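Local coordinates for RabGDI protein (Plasmodium falciparum 3D7, PDB 3P1W) that probably binds prenylated Rab GTPases in their GDP-bound form and slows release of the nucleotide, as a member of the Rab GDI family, at residues 113-125 with 242-254. Sequence-based numbering, arbitrary orientation.
Sequences NYLEWLVVEGSYV and AFGKSPFIYPLYG
An antiparallel strand pair within the mixed sheet of this Rab GDI joins Trp117-Val119 to Phe248-Pro251, the short strand that follows helix 226-243. Leu118 and Tyr250 form the hydrogen-bonded pair, through Leu118 N to Tyr250 O (3.0 Å) and the return bond from Tyr250 N to Leu118 O; Trp117 with Pro251 and Val119 with Ile249 are the non-hydrogen-bonded pairs flanking it. Val120 N continues the pattern to Phe248 O (2.9 Å). Past the strand end, Leu252 N reaches Glu116 O at 2.8 Å, and a water bridges Glu116 N and Leu252 O. The N-to-C directions of the two short strands make an angle of 141°, with the axes 4.6 Å apart at closest. At the Val119-Ile249 pair the two side chains no longer share a face. The Trp117 indole is packed on both faces: Leu115 CB and Pro251 CB lie over the rim of one, while Ile249 CD1 comes against the other, 3.4 Å from Trp117 CE3. At the C-terminal end of helix 226-243, Phe243 CB meets Val119 CG2 at 3.4 Å; Val119 CG1 takes the place between backbone N and carbonyl carbon (chi1 70°), which turns CG2 to that side. The Tyr250 hydroxyl is hydrogen-bonded to Asp90 OD2. Ser246 serves both segments: its OG, held near its own backbone (chi1 83°), accepts from Phe248 N in an ST turn and donates to Val120 O at 2.6 Å.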
ATOM      1  N   ASN A 113     -15.771   0.214  11.384  1.00 54.18           N
ATOM      2  CA  ASN A 113     -16.884   1.129  11.628  1.00 56.04           C
ATOM      3  C   ASN A 113     -16.470   2.453  12.269  1.00 55.26           C
ATOM      4  O   ASN A 113     -17.291   3.369  12.375  1.00 56.13           O
ATOM      5  CB  ASN A 113     -17.931   0.442  12.496  1.00 58.62           C
ATOM      6  CG  ASN A 113     -18.282  -0.955  11.990  1.00 60.75           C
ATOM      7  OD1 ASN A 113     -19.064  -1.112  11.051  1.00 62.25           O
ATOM      8  ND2 ASN A 113     -17.687  -1.974  12.608  1.00 62.40           N
ATOM      9  N   TYR A 114     -15.209   2.557  12.699  1.00 52.70           N
ATOM     10  CA  TYR A 114     -14.660   3.849  13.102  1.00 51.90           C
ATOM     11  C   TYR A 114     -14.297   4.676  11.865  1.00 49.86           C
ATOM     12  O   TYR A 114     -13.957   5.848  11.989  1.00 49.95           O
ATOM     13  CB  TYR A 114     -13.417   3.689  13.975  1.00 51.22           C
ATOM     14  CG  TYR A 114     -13.664   3.043  15.317  1.00 54.30           C
ATOM     15  CD1 TYR A 114     -14.539   3.615  16.242  1.00 59.08           C
ATOM     16  CD2 TYR A 114     -13.014   1.867  15.673  1.00 55.41           C
ATOM     17  CE1 TYR A 114     -14.769   3.017  17.489  1.00 60.51           C
ATOM     18  CE2 TYR A 114     -13.235   1.264  16.912  1.00 58.40           C
ATOM     19  CZ  TYR A 114     -14.106   1.843  17.815  1.00 60.29           C
ATOM     20  OH  TYR A 114     -14.315   1.234  19.043  1.00 63.13           O
ATOM     21  N   LEU A 115     -14.346   4.055  10.687  1.00 48.02           N
ATOM     22  CA  LEU A 115     -13.986   4.720   9.446  1.00 45.99           C
ATOM     23  C   LEU A 115     -15.141   4.721   8.472  1.00 46.04           C
ATOM     24  O   LEU A 115     -16.002   3.835   8.498  1.00 47.28           O
ATOM     25  CB  LEU A 115     -12.792   4.006   8.804  1.00 44.30           C
ATOM     26  CG  LEU A 115     -11.530   3.904   9.672  1.00 43.43           C
ATOM     27  CD1 LEU A 115     -11.047   2.465   9.709  1.00 44.93           C
ATOM     28  CD2 LEU A 115     -10.446   4.848   9.184  1.00 41.99           C
ATOM     29  N   GLU A 116     -15.141   5.722   7.599  1.00 44.45           N
ATOM     30  CA  GLU A 116     -16.083   5.823   6.501  1.00 43.98           C
ATOM     31  C   GLU A 116     -15.239   5.557   5.249  1.00 41.91           C
ATOM     32  O   GLU A 116     -14.198   6.169   5.087  1.00 39.96           O
ATOM     33  CB  GLU A 116     -16.669   7.227   6.470  1.00 44.79           C
ATOM     34  CG  GLU A 116     -18.018   7.352   5.789  0.50 46.86           C
ATOM     35  CD  GLU A 116     -18.753   8.621   6.186  0.50 48.47           C
ATOM     36  OE1 GLU A 116     -19.629   9.059   5.412  0.50 50.81           O
ATOM     37  OE2 GLU A 116     -18.458   9.181   7.267  0.50 47.09           O
ATOM     38  N   TRP A 117     -15.687   4.634   4.405  1.00 41.58           N
ATOM     39  CA  TRP A 117     -14.934   4.192   3.231  1.00 40.02           C
ATOM     40  C   TRP A 117     -15.544   4.765   1.976  1.00 38.77           C
ATOM     41  O   TRP A 117     -16.773   4.729   1.796  1.00 39.50           O
ATOM     42  CB  TRP A 117     -14.956   2.667   3.152  1.00 40.58           C
ATOM     43  CG  TRP A 117     -14.257   2.072   4.303  1.00 42.42           C
ATOM     44  CD1 TRP A 117     -14.818   1.611   5.469  1.00 45.60           C
ATOM     45  CD2 TRP A 117     -12.849   1.906   4.441  1.00 42.79           C
ATOM     46  NE1 TRP A 117     -13.832   1.154   6.316  1.00 45.73           N
ATOM     47  CE2 TRP A 117     -12.616   1.321   5.707  1.00 43.97           C
ATOM     48  CE3 TRP A 117     -11.751   2.188   3.613  1.00 41.22           C
ATOM     49  CZ2 TRP A 117     -11.337   1.014   6.159  1.00 43.88           C
ATOM     50  CZ3 TRP A 117     -10.490   1.873   4.061  1.00 40.93           C
ATOM     51  CH2 TRP A 117     -10.288   1.299   5.326  1.00 42.05           C
ATOM     52  N   LEU A 118     -14.699   5.292   1.098  1.00 35.30           N
ATOM     53  CA  LEU A 118     -15.160   5.782  -0.180  1.00 34.50           C
ATOM     54  C   LEU A 118     -14.330   5.160  -1.294  1.00 32.82           C
ATOM     55  O   LEU A 118     -13.106   5.006  -1.154  1.00 30.16           O
ATOM     56  CB  LEU A 118     -15.065   7.305  -0.219  1.00 35.29           C
ATOM     57  CG  LEU A 118     -15.989   7.988   0.802  1.00 38.31           C
ATOM     58  CD1 LEU A 118     -15.534   9.402   1.123  1.00 41.76           C
ATOM     59  CD2 LEU A 118     -17.422   7.968   0.254  1.00 41.40           C
ATOM     60  N   VAL A 119     -14.998   4.791  -2.381  1.00 32.74           N
ATOM     61  CA  VAL A 119     -14.329   4.131  -3.503  1.00 31.56           C
ATOM     62  C   VAL A 119     -13.397   5.100  -4.197  1.00 29.89           C
ATOM     63  O   VAL A 119     -13.677   6.300  -4.308  1.00 30.01           O
ATOM     64  CB  VAL A 119     -15.365   3.530  -4.518  1.00 33.44           C
ATOM     65  CG1 VAL A 119     -16.107   4.635  -5.276  1.00 34.34           C
ATOM     66  CG2 VAL A 119     -14.701   2.589  -5.503  1.00 31.65           C
ATOM     67  N   VAL A 120     -12.273   4.570  -4.653  1.00 27.09           N
ATOM     68  CA  VAL A 120     -11.379   5.291  -5.509  1.00 25.14           C
ATOM     69  C   VAL A 120     -11.991   5.293  -6.892  1.00 25.93           C
ATOM     70  O   VAL A 120     -12.386   4.255  -7.395  1.00 26.16           O
ATOM     71  CB  VAL A 120      -9.986   4.637  -5.513  1.00 24.23           C
ATOM     72  CG1 VAL A 120      -9.072   5.260  -6.569  1.00 22.16           C
ATOM     73  CG2 VAL A 120      -9.351   4.799  -4.101  1.00 23.09           C
ATOM     74  N   GLU A 121     -12.082   6.462  -7.503  1.00 26.22           N
ATOM     75  CA  GLU A 121     -12.968   6.623  -8.664  1.00 27.89           C
ATOM     76  C   GLU A 121     -12.439   6.012  -9.950  1.00 28.31           C
ATOM     77  O   GLU A 121     -13.227   5.741 -10.864  1.00 30.08           O
ATOM     78  CB  GLU A 121     -13.342   8.091  -8.883  1.00 28.61           C
ATOM     79  CG  GLU A 121     -14.225   8.637  -7.777  1.00 31.11           C
ATOM     80  CD  GLU A 121     -14.827   9.998  -8.090  1.00 33.65           C
ATOM     81  OE1 GLU A 121     -14.355  10.712  -9.001  1.00 34.80           O
ATOM     82  OE2 GLU A 121     -15.790  10.366  -7.398  1.00 36.52           O
ATOM     83  N   GLY A 122     -11.134   5.780 -10.044  1.00 26.82           N
ATOM     84  CA  GLY A 122     -10.611   5.125 -11.218  1.00 27.30           C
ATOM     85  C   GLY A 122      -9.265   4.473 -11.065  1.00 26.10           C
ATOM     86  O   GLY A 122      -8.484   4.824 -10.195  1.00 25.01           O
ATOM     87  N   SER A 123      -9.029   3.503 -11.931  1.00 26.52           N
ATOM     88  CA  SER A 123      -7.783   2.750 -11.974  1.00 26.06           C
ATOM     89  C   SER A 123      -7.246   2.857 -13.385  1.00 24.31           C
ATOM     90  O   SER A 123      -7.982   2.551 -14.343  1.00 24.73           O
ATOM     91  CB  SER A 123      -8.063   1.283 -11.683  1.00 27.68           C
ATOM     92  OG  SER A 123      -8.929   1.118 -10.571  1.00 32.81           O
ATOM     93  N   TYR A 124      -5.992   3.291 -13.514  1.00 21.80           N
ATOM     94  CA  TYR A 124      -5.345   3.565 -14.790  1.00 21.08           C
ATOM     95  C   TYR A 124      -4.029   2.816 -14.855  1.00 20.72           C
ATOM     96  O   TYR A 124      -3.378   2.542 -13.806  1.00 19.79           O
ATOM     97  CB  TYR A 124      -5.099   5.072 -14.998  1.00 20.58           C
ATOM     98  CG  TYR A 124      -6.397   5.827 -15.139  1.00 22.29           C
ATOM     99  CD1 TYR A 124      -6.888   6.154 -16.393  1.00 25.19           C
ATOM    100  CD2 TYR A 124      -7.173   6.135 -14.014  1.00 23.35           C
ATOM    101  CE1 TYR A 124      -8.109   6.797 -16.537  1.00 27.74           C
ATOM    102  CE2 TYR A 124      -8.425   6.774 -14.148  1.00 27.75           C
ATOM    103  CZ  TYR A 124      -8.887   7.083 -15.409  1.00 28.35           C
ATOM    104  OH  TYR A 124     -10.105   7.729 -15.575  1.00 33.14           O
ATOM    105  N   VAL A 125      -3.598   2.555 -16.089  1.00 19.82           N
ATOM    106  CA  VAL A 125      -2.307   1.957 -16.342  1.00 17.91           C
ATOM    107  C   VAL A 125      -1.610   2.723 -17.479  1.00 19.07           C
ATOM    108  O   VAL A 125      -2.266   3.214 -18.407  1.00 20.19           O
ATOM    109  CB  VAL A 125      -2.440   0.465 -16.654  1.00 17.99           C
ATOM    110  CG1 VAL A 125      -3.288   0.216 -17.952  1.00 18.95           C
ATOM    111  CG2 VAL A 125      -1.053  -0.221 -16.724  1.00 16.70           C
ATOM    112  N   ALA A 242     -18.534  -4.454  -5.527  1.00 50.10           N
ATOM    113  CA  ALA A 242     -18.898  -3.704  -4.316  1.00 50.33           C
ATOM    114  C   ALA A 242     -19.294  -2.255  -4.662  1.00 50.16           C
ATOM    115  O   ALA A 242     -20.452  -1.870  -4.460  1.00 51.77           O
ATOM    116  CB  ALA A 242     -17.764  -3.722  -3.315  1.00 49.18           C
ATOM    117  N   PHE A 243     -18.362  -1.486  -5.234  1.00 47.35           N
ATOM    118  CA  PHE A 243     -18.578  -0.062  -5.519  1.00 46.71           C
ATOM    119  C   PHE A 243     -18.563   0.305  -7.011  1.00 45.53           C
ATOM    120  O   PHE A 243     -18.704   1.472  -7.358  1.00 45.85           O
ATOM    121  CB  PHE A 243     -17.521   0.779  -4.790  1.00 45.69           C
ATOM    122  CG  PHE A 243     -17.476   0.560  -3.294  1.00 48.04           C
ATOM    123  CD1 PHE A 243     -18.103   1.451  -2.424  1.00 52.15           C
ATOM    124  CD2 PHE A 243     -16.805  -0.527  -2.752  1.00 47.97           C
ATOM    125  CE1 PHE A 243     -18.060   1.251  -1.037  1.00 52.95           C
ATOM    126  CE2 PHE A 243     -16.764  -0.731  -1.382  1.00 48.56           C
ATOM    127  CZ  PHE A 243     -17.381   0.157  -0.520  1.00 50.91           C
ATOM    128  N   GLY A 244     -18.337  -0.651  -7.903  1.00 44.58           N
ATOM    129  CA  GLY A 244     -18.365  -0.375  -9.356  1.00 43.68           C
ATOM    130  C   GLY A 244     -17.210   0.380 -10.012  1.00 41.56           C
ATOM    131  O   GLY A 244     -16.676  -0.064 -11.046  1.00 41.92           O
ATOM    132  N   LYS A 245     -16.847   1.539  -9.455  1.00 38.19           N
ATOM    133  CA  LYS A 245     -15.935   2.444 -10.095  1.00 35.82           C
ATOM    134  C   LYS A 245     -14.512   1.856 -10.170  1.00 33.83           C
ATOM    135  O   LYS A 245     -13.820   2.026 -11.172  1.00 32.65           O
ATOM    136  CB  LYS A 245     -15.905   3.786  -9.344  1.00 35.39           C
ATOM    137  CG  LYS A 245     -17.293   4.498  -9.263  1.00 36.65           C
ATOM    138  CD  LYS A 245     -17.114   5.997  -8.980  1.00 37.01           C
ATOM    139  CE  LYS A 245     -18.419   6.783  -9.160  1.00 38.69           C
ATOM    140  NZ  LYS A 245     -19.378   6.400  -8.143  1.00 38.49           N
ATOM    141  N   SER A 246     -14.085   1.216  -9.090  1.00 32.04           N
ATOM    142  CA  SER A 246     -12.791   0.522  -9.047  1.00 30.36           C
ATOM    143  C   SER A 246     -12.841  -0.513  -7.934  1.00 30.37           C
ATOM    144  O   SER A 246     -13.791  -0.522  -7.138  1.00 30.91           O
ATOM    145  CB  SER A 246     -11.660   1.529  -8.797  1.00 29.19           C
ATOM    146  OG  SER A 246     -11.515   1.835  -7.415  1.00 27.59           O
ATOM    147  N   PRO A 247     -11.824  -1.401  -7.847  1.00 28.59           N
ATOM    148  CA  PRO A 247     -11.797  -2.351  -6.740  1.00 28.68           C
ATOM    149  C   PRO A 247     -11.060  -1.833  -5.495  1.00 26.51           C
ATOM    150  O   PRO A 247     -10.743  -2.614  -4.607  1.00 26.41           O
ATOM    151  CB  PRO A 247     -11.057  -3.558  -7.338  1.00 28.77           C
ATOM    152  CG  PRO A 247     -10.137  -2.958  -8.329  1.00 27.38           C
ATOM    153  CD  PRO A 247     -10.769  -1.677  -8.833  1.00 28.25           C
ATOM    154  N   PHE A 248     -10.801  -0.533  -5.424  1.00 25.53           N
ATOM    155  CA  PHE A 248     -10.043   0.055  -4.311  1.00 24.69           C
ATOM    156  C   PHE A 248     -10.864   1.054  -3.513  1.00 25.41           C
ATOM    157  O   PHE A 248     -11.680   1.795  -4.081  1.00 26.81           O
ATOM    158  CB  PHE A 248      -8.766   0.766  -4.804  1.00 22.74           C
ATOM    159  CG  PHE A 248      -7.830  -0.134  -5.529  1.00 22.61           C
ATOM    160  CD1 PHE A 248      -6.926  -0.925  -4.836  1.00 21.78           C
ATOM    161  CD2 PHE A 248      -7.868  -0.213  -6.912  1.00 23.53           C
ATOM    162  CE1 PHE A 248      -6.080  -1.799  -5.528  1.00 23.07           C
ATOM    163  CE2 PHE A 248      -7.011  -1.076  -7.602  1.00 24.39           C
ATOM    164  CZ  PHE A 248      -6.122  -1.852  -6.910  1.00 24.83           C
ATOM    165  N   ILE A 249     -10.608   1.070  -2.202  1.00 26.24           N
ATOM    166  CA  ILE A 249     -11.195   2.040  -1.279  1.00 26.79           C
ATOM    167  C   ILE A 249     -10.132   2.744  -0.466  1.00 25.95           C
ATOM    168  O   ILE A 249      -8.977   2.290  -0.374  1.00 24.22           O
ATOM    169  CB  ILE A 249     -12.233   1.397  -0.318  1.00 28.33           C
ATOM    170  CG1 ILE A 249     -11.616   0.247   0.494  1.00 28.35           C
ATOM    171  CG2 ILE A 249     -13.442   0.934  -1.129  1.00 28.93           C
ATOM    172  CD1 ILE A 249     -12.607  -0.393   1.513  1.00 31.37           C
ATOM    173  N   TYR A 250     -10.555   3.853   0.143  1.00 26.03           N
ATOM    174  CA  TYR A 250      -9.692   4.693   0.953  1.00 24.89           C
ATOM    175  C   TYR A 250     -10.608   5.419   1.935  1.00 26.36           C
ATOM    176  O   TYR A 250     -11.744   5.759   1.588  1.00 27.25           O
ATOM    177  CB  TYR A 250      -8.979   5.683   0.040  1.00 24.50           C
ATOM    178  CG  TYR A 250      -7.902   6.585   0.615  1.00 21.74           C
ATOM    179  CD1 TYR A 250      -6.664   6.089   1.016  1.00 23.61           C
ATOM    180  CD2 TYR A 250      -8.082   7.959   0.633  1.00 24.70           C
ATOM    181  CE1 TYR A 250      -5.687   6.947   1.468  1.00 22.45           C
ATOM    182  CE2 TYR A 250      -7.108   8.814   1.081  1.00 24.71           C
ATOM    183  CZ  TYR A 250      -5.928   8.316   1.505  1.00 24.08           C
ATOM    184  OH  TYR A 250      -4.976   9.226   1.936  1.00 28.84           O
ATOM    185  N   PRO A 251     -10.161   5.583   3.182  1.00 27.14           N
ATOM    186  CA  PRO A 251     -11.061   6.166   4.165  1.00 29.01           C
ATOM    187  C   PRO A 251     -11.239   7.652   3.995  1.00 29.66           C
ATOM    188  O   PRO A 251     -10.317   8.339   3.592  1.00 28.01           O
ATOM    189  CB  PRO A 251     -10.374   5.902   5.508  1.00 28.68           C
ATOM    190  CG  PRO A 251      -9.213   5.050   5.240  1.00 28.15           C
ATOM    191  CD  PRO A 251      -8.902   5.119   3.774  1.00 26.54           C
ATOM    192  N   LEU A 252     -12.423   8.140   4.344  1.00 31.84           N
ATOM    193  CA  LEU A 252     -12.639   9.559   4.463  1.00 33.05           C
ATOM    194  C   LEU A 252     -11.616  10.117   5.459  1.00 33.15           C
ATOM    195  O   LEU A 252     -11.445   9.585   6.564  1.00 34.06           O
ATOM    196  CB  LEU A 252     -14.081   9.839   4.917  1.00 35.04           C
ATOM    197  CG  LEU A 252     -14.554  11.281   5.014  1.00 36.87           C
ATOM    198  CD1 LEU A 252     -14.456  11.954   3.663  1.00 37.91           C
ATOM    199  CD2 LEU A 252     -15.991  11.343   5.537  1.00 37.88           C
ATOM    200  N   TYR A 253     -10.927  11.184   5.055  1.00 32.86           N
ATOM    201  CA  TYR A 253      -9.882  11.831   5.860  1.00 33.25           C
ATOM    202  C   TYR A 253      -8.554  11.079   5.828  1.00 32.19           C
ATOM    203  O   TYR A 253      -7.587  11.495   6.471  1.00 31.66           O
ATOM    204  CB  TYR A 253     -10.312  12.056   7.326  1.00 34.84           C
ATOM    205  CG  TYR A 253     -11.660  12.682   7.467  1.00 37.75           C
ATOM    206  CD1 TYR A 253     -11.959  13.886   6.836  1.00 40.33           C
ATOM    207  CD2 TYR A 253     -12.655  12.073   8.230  1.00 40.93           C
ATOM    208  CE1 TYR A 253     -13.218  14.460   6.956  1.00 41.10           C
ATOM    209  CE2 TYR A 253     -13.913  12.643   8.359  1.00 42.57           C
ATOM    210  CZ  TYR A 253     -14.184  13.832   7.721  1.00 44.64           C
ATOM    211  OH  TYR A 253     -15.429  14.408   7.842  1.00 46.30           O
ATOM    212  N   GLY A 254      -8.506   9.977   5.081  1.00 32.29           N
ATOM    213  CA  GLY A 254      -7.265   9.256   4.852  1.00 31.83           C
ATOM    214  C   GLY A 254      -6.908   8.221   5.896  1.00 32.85           C
ATOM    215  O   GLY A 254      -7.691   7.933   6.819  1.00 34.13           O
TER
HETATM  216  O   HOH W   1     -13.183   7.827   8.103  1.00 40.61           O
HETATM  217  O   HOH W   2     -13.892   4.418 -12.986  1.00 49.80           O
HETATM  218  O   HOH W   3     -11.429   1.376 -12.306  1.00 39.09           O